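Local coordinates for uncharacterized protein (Bacteroides ovatus, PDB 4FS7), which is of unknown function but is probably an extracellular protein that binds a partner through its long stack of leucine-rich repeats, at residues F225-S228 with K229-V232; R376-Q379 with Y380-D383. One frame throughout, in Å; residues are numbered along the deposited sequence. Where two conformers were deposited one is given.

Contact 1: F225-S228 with K229-V232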
loop_
_atom_site.group_PDB
_atom_site.type_symbol
_atom_site.label_atom_id
_atom_site.label_comp_id
_atom_site.label_asym_id
_atom_site.label_seq_id
_atom_site.Cartn_x
_atom_site.Cartn_y
_atom_site.Cartn_z
ATOM N N PHE A 225 2.372 1.376 6.201
ATOM C CA PHE A 225 1.099 0.884 5.738
ATOM C C PHE A 225 1.175 0.110 4.408
ATOM O O PHE A 225 0.176 -0.093 3.749
ATOM C CB PHE A 225 0.044 2.012 5.597
ATOM C CG PHE A 225 -0.376 2.630 6.894
ATOM C CD1 PHE A 225 -1.466 2.108 7.607
ATOM C CD2 PHE A 225 0.245 3.749 7.378
ATOM C CE1 PHE A 225 -1.878 2.688 8.788
ATOM C CE2 PHE A 225 -0.185 4.317 8.586
ATOM C CZ PHE A 225 -1.235 3.793 9.249
ATOM N N ALA A 226 2.358 -0.403 4.025
ATOM C CA ALA A 226 2.493 -0.972 2.675
ATOM C C ALA A 226 1.631 -2.160 2.397
ATOM O O ALA A 226 1.219 -2.369 1.241
ATOM C CB ALA A 226 3.953 -1.276 2.335
ATOM N N LEU A 227 1.371 -2.955 3.440
ATOM C CA LEU A 227 0.546 -4.152 3.319
ATOM C C LEU A 227 -0.642 -4.054 4.271
ATOM O O LEU A 227 -1.178 -5.073 4.689
ATOM C CB LEU A 227 1.386 -5.418 3.542
ATOM C CG LEU A 227 2.406 -5.721 2.446
ATOM C CD1 LEU A 227 3.358 -6.842 2.888
ATOM C CD2 LEU A 227 1.628 -6.131 1.199
ATOM N N SER A 228 -1.090 -2.854 4.579
ATOM C CA SER A 228 -2.221 -2.680 5.490
ATOM C C SER A 228 -3.510 -3.109 4.844
ATOM O O SER A 228 -3.757 -2.861 3.651
ATOM C CB SER A 228 -2.290 -1.222 5.893
ATOM O OG SER A 228 -3.451 -0.942 6.634
ATOM N N LYS A 229 -4.383 -3.738 5.613
ATOM C CA LYS A 229 -5.684 -4.182 5.113
ATOM C C LYS A 229 -5.536 -5.017 3.852
ATOM O O LYS A 229 -6.230 -4.801 2.851
ATOM C CB LYS A 229 -6.612 -2.997 4.877
ATOM C CG LYS A 229 -7.090 -2.379 6.165
ATOM C CD LYS A 229 -8.170 -3.225 6.850
ATOM C CE LYS A 229 -8.550 -2.534 8.086
ATOM N NZ LYS A 229 -9.089 -3.425 9.098
ATOM N N THR A 230 -4.577 -5.933 3.879
ATOM C CA THR A 230 -4.436 -6.935 2.854
ATOM C C THR A 230 -4.958 -8.284 3.327
ATOM O O THR A 230 -5.389 -8.427 4.477
ATOM C CB THR A 230 -2.993 -7.025 2.341
ATOM O OG1 THR A 230 -2.136 -7.458 3.410
ATOM C CG2 THR A 230 -2.527 -5.702 1.683
ATOM N N GLY A 231 -4.919 -9.276 2.439
ATOM C CA GLY A 231 -5.493 -10.582 2.704
ATOM C C GLY A 231 -4.468 -11.611 3.157
ATOM O O GLY A 231 -4.790 -12.806 3.193
ATOM N N VAL A 232 -3.248 -11.192 3.495
ATOM C CA VAL A 232 -2.201 -12.150 3.813
ATOM C C VAL A 232 -2.555 -12.987 5.041
ATOM O O VAL A 232 -3.152 -12.501 6.007
ATOM C CB VAL A 232 -0.844 -11.420 4.027
ATOM C CG1 VAL A 232 -0.408 -10.792 2.661
ATOM C CG2 VAL A 232 -0.936 -10.357 5.138
#

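Contact 2: R376-Q379 with Y380-D383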
loop_
_atom_site.group_PDB
_atom_site.type_symbol
_atom_site.label_atom_id
_atom_site.label_comp_id
_atom_site.label_asym_id
_atom_site.label_seq_id
_atom_site.Cartn_x
_atom_site.Cartn_y
_atom_site.Cartn_z
ATOM N N ARG A 376 13.455 -5.426 44.825
ATOM C CA ARG A 376 14.044 -4.295 44.103
ATOM C C ARG A 376 13.070 -3.593 43.140
ATOM O O ARG A 376 13.227 -2.421 42.797
ATOM C CB ARG A 376 15.280 -4.821 43.331
ATOM C CG ARG A 376 15.810 -3.959 42.228
ATOM C CD ARG A 376 17.104 -4.592 41.640
ATOM N NE ARG A 376 16.810 -5.812 40.881
ATOM C CZ ARG A 376 16.313 -5.806 39.641
ATOM N NH1 ARG A 376 16.063 -4.651 39.020
ATOM N NH2 ARG A 376 16.047 -6.951 39.029
ATOM N N LEU A 377 12.047 -4.319 42.716
ATOM C CA LEU A 377 11.044 -3.765 41.796
ATOM C C LEU A 377 9.704 -3.556 42.453
ATOM O O LEU A 377 8.700 -3.307 41.754
ATOM C CB LEU A 377 10.890 -4.709 40.568
ATOM C CG LEU A 377 12.080 -4.816 39.599
ATOM C CD1 LEU A 377 11.786 -5.810 38.496
ATOM C CD2 LEU A 377 12.477 -3.488 38.987
ATOM N N GLU A 378 9.653 -3.557 43.794
ATOM C CA GLU A 378 8.354 -3.503 44.459
ATOM C C GLU A 378 7.574 -2.216 44.212
ATOM O O GLU A 378 6.349 -2.239 44.341
ATOM C CB GLU A 378 8.456 -3.822 45.971
ATOM C CG GLU A 378 9.226 -2.786 46.730
ATOM C CD GLU A 378 9.204 -2.978 48.239
ATOM O OE1 GLU A 378 8.939 -4.118 48.698
ATOM O OE2 GLU A 378 9.466 -1.980 48.962
ATOM N N GLN A 379 8.248 -1.115 43.880
ATOM C CA GLN A 379 7.531 0.141 43.574
ATOM C C GLN A 379 6.619 0.003 42.378
ATOM O O GLN A 379 5.728 0.816 42.216
ATOM C CB GLN A 379 8.512 1.294 43.362
ATOM C CG GLN A 379 9.364 1.238 42.112
ATOM C CD GLN A 379 10.645 0.418 42.251
ATOM O OE1 GLN A 379 10.796 -0.492 43.110
ATOM N NE2 GLN A 379 11.596 0.744 41.385
ATOM N N TYR A 380 6.858 -0.999 41.532
ATOM C CA TYR A 380 5.986 -1.218 40.376
ATOM C C TYR A 380 4.738 -2.027 40.697
ATOM O O TYR A 380 3.933 -2.314 39.812
ATOM C CB TYR A 380 6.796 -1.831 39.210
ATOM C CG TYR A 380 7.913 -0.953 38.759
ATOM C CD1 TYR A 380 7.678 0.364 38.387
ATOM C CD2 TYR A 380 9.224 -1.410 38.726
ATOM C CE1 TYR A 380 8.720 1.196 37.965
ATOM C CE2 TYR A 380 10.263 -0.585 38.297
ATOM C CZ TYR A 380 9.999 0.740 37.909
ATOM O OH TYR A 380 11.048 1.544 37.507
ATOM N N ARG A 381 4.513 -2.371 41.966
ATOM C CA ARG A 381 3.338 -3.118 42.306
ATOM C C ARG A 381 2.055 -2.358 41.974
ATOM O O ARG A 381 1.015 -2.950 41.693
ATOM C CB ARG A 381 3.336 -3.530 43.790
ATOM C CG ARG A 381 3.236 -2.399 44.797
ATOM C CD ARG A 381 3.528 -3.007 46.172
ATOM N NE ARG A 381 3.505 -2.099 47.269
ATOM C CZ ARG A 381 4.490 -1.269 47.613
ATOM N NH1 ARG A 381 5.585 -1.168 46.887
ATOM N NH2 ARG A 381 4.359 -0.541 48.718
ATOM N N TYR A 382 2.129 -1.033 41.952
ATOM C CA TYR A 382 0.972 -0.196 41.649
ATOM C C TYR A 382 0.540 -0.248 40.180
ATOM O O TYR A 382 -0.564 0.203 39.848
ATOM C CB TYR A 382 1.252 1.253 42.054
ATOM C CG TYR A 382 1.773 1.404 43.458
ATOM C CD1 TYR A 382 0.976 1.090 44.530
ATOM C CD2 TYR A 382 3.079 1.822 43.696
ATOM C CE1 TYR A 382 1.441 1.219 45.835
ATOM C CE2 TYR A 382 3.571 1.972 44.986
ATOM C CZ TYR A 382 2.761 1.630 46.045
ATOM O OH TYR A 382 3.256 1.749 47.328
ATOM N N ASP A 383 1.386 -0.860 39.350
ATOM C CA ASP A 383 1.123 -0.985 37.922
ATOM C C ASP A 383 0.407 -2.276 37.546
ATOM O O ASP A 383 0.204 -2.566 36.371
ATOM C CB ASP A 383 2.426 -0.771 37.184
ATOM C CG ASP A 383 2.958 0.643 37.449
ATOM O OD1 ASP A 383 2.202 1.613 37.176
ATOM O OD2 ASP A 383 4.039 0.782 38.036
HETATM O O HOH W 1 4.481 2.261 40.280
#

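Contact 1: F225-S228 with K229-V232
The hydroxyl of Thr230 reaches back to the carbonyl of Leu227 in a local, buried contact round two overlapping tight turns, in the loop that leads from strand 221-222 to strand 234-237. Thr230 OG1 donates to Leu227 O over 2.9 Å, and the donor sits off the carbonyl plane, tilted by 33°. OG1 stands between the backbone N and the carbonyl carbon (chi1 64°), which points it back across the turn; Thr230 CG2, beside the backbone N, packs 3.4 Å from the same Leu227 O. The first turn, type I, runs from Phe225 to Ser228 and is closed by the Ser228 N to Phe225 O bond of 3.1 Å. The second, type II, spans Leu227 to Thr230, with Lys229 at its third position and positive phi. This is one bend of a BspA-type leucine-rich repeat coil, and its backbone bonds run to the coils before and after it: Ala226 to Phe204 and Ser228 to Glu206, Leu227 to Val248 and Lys229 to Tyr250. A valine in place of Thr230 would probably leave the carbonyl of Leu227 without its hydroxyl mate inside this buried turn. A serine suits its place here because the short hydroxyl of Ser228, anti to the backbone N (chi1 173°), can bond to Tyr250 O. Its CB meets the edge of the Phe225 ring, which lies nearly parallel to that of Tyr202. Lys229 has a longer reach: Lys229 CG passes 3.9 Å from Ser228 OG, and NZ bonds to Gly251 O. Leu227 supplies an apolar branch that packs on Met213 and Phe249.

Contact 2: R376-Q379 with Y380-D383
Leu377 and Tyr380, like Glu378 and Arg381, are joined by backbone bonds of the 3-10 kind, Tyr380 N to Leu377 O and Arg381 N to Glu378 O, both 3.0 Å long. The 3-10 turns lie at the C-terminal end of the BspA-type leucine-rich repeats, between strand 370-374 and the final strand 389-393. Glu378 O is gripped twice, for Arg381 NH1 also donates to it at 2.9 Å and with an N-H···O angle of 158°. The two donors come from opposite faces of the carbonyl plane, while the oxygen lies nearly in the guanidinium plane. Arginine suits this place because its chain, after CG is set between the backbone N and the carbonyl carbon (chi1 66°), runs extended to NE and can bring NH1 back over the preceding turn. Its aliphatic part also covers a face of the Tyr382 ring, and Tyr382 CZ lies over the guanidinium. Glu378 points the same way as Arg381; Glu378 OE2 stays 4.5 Å from Arg381 NH1, beyond salt-bridge range and well out of the guanidinium plane, while OE1 pairs with Lys375. Both side chains touch Trp392 of the final strand.

Tyr380 offers its flat ring to two neighbours. Gln379 CG, which chi1 (69°) likewise sets between backbone N and carbonyl carbon, sits over one face, 4.0 Å from the centroid of the Tyr380 ring in a CH-pi contact. Leu377 CD2 instead meets the ring edge, 3.7 Å from Tyr380 CE2, as an apolar partner. Farther along, one water donates to Gln379 O and to Asp383 OD2, each at 2.7 Å.

How the contacts relate
Both contacts are local, each within one unbroken run of eight residues, and they follow in series along the chain with neither nesting nor crossing. Contact 1 comes first, where 225-232 rounds the bend between strands 221-222 and 234-237 and binds to the coils on both sides. The chain then winds through further repeats before contact 2 is made by 376-383, between strands 370-374 and 389-393; it joins strand 356-357 through Tyr380 and strand 389-393 through Glu378 and Arg381. The centres of contact 1 and contact 2 lie about 39 Å apart. Contact 1 is buried near the centre of the chain, whereas contact 2 is a surface contact far from it.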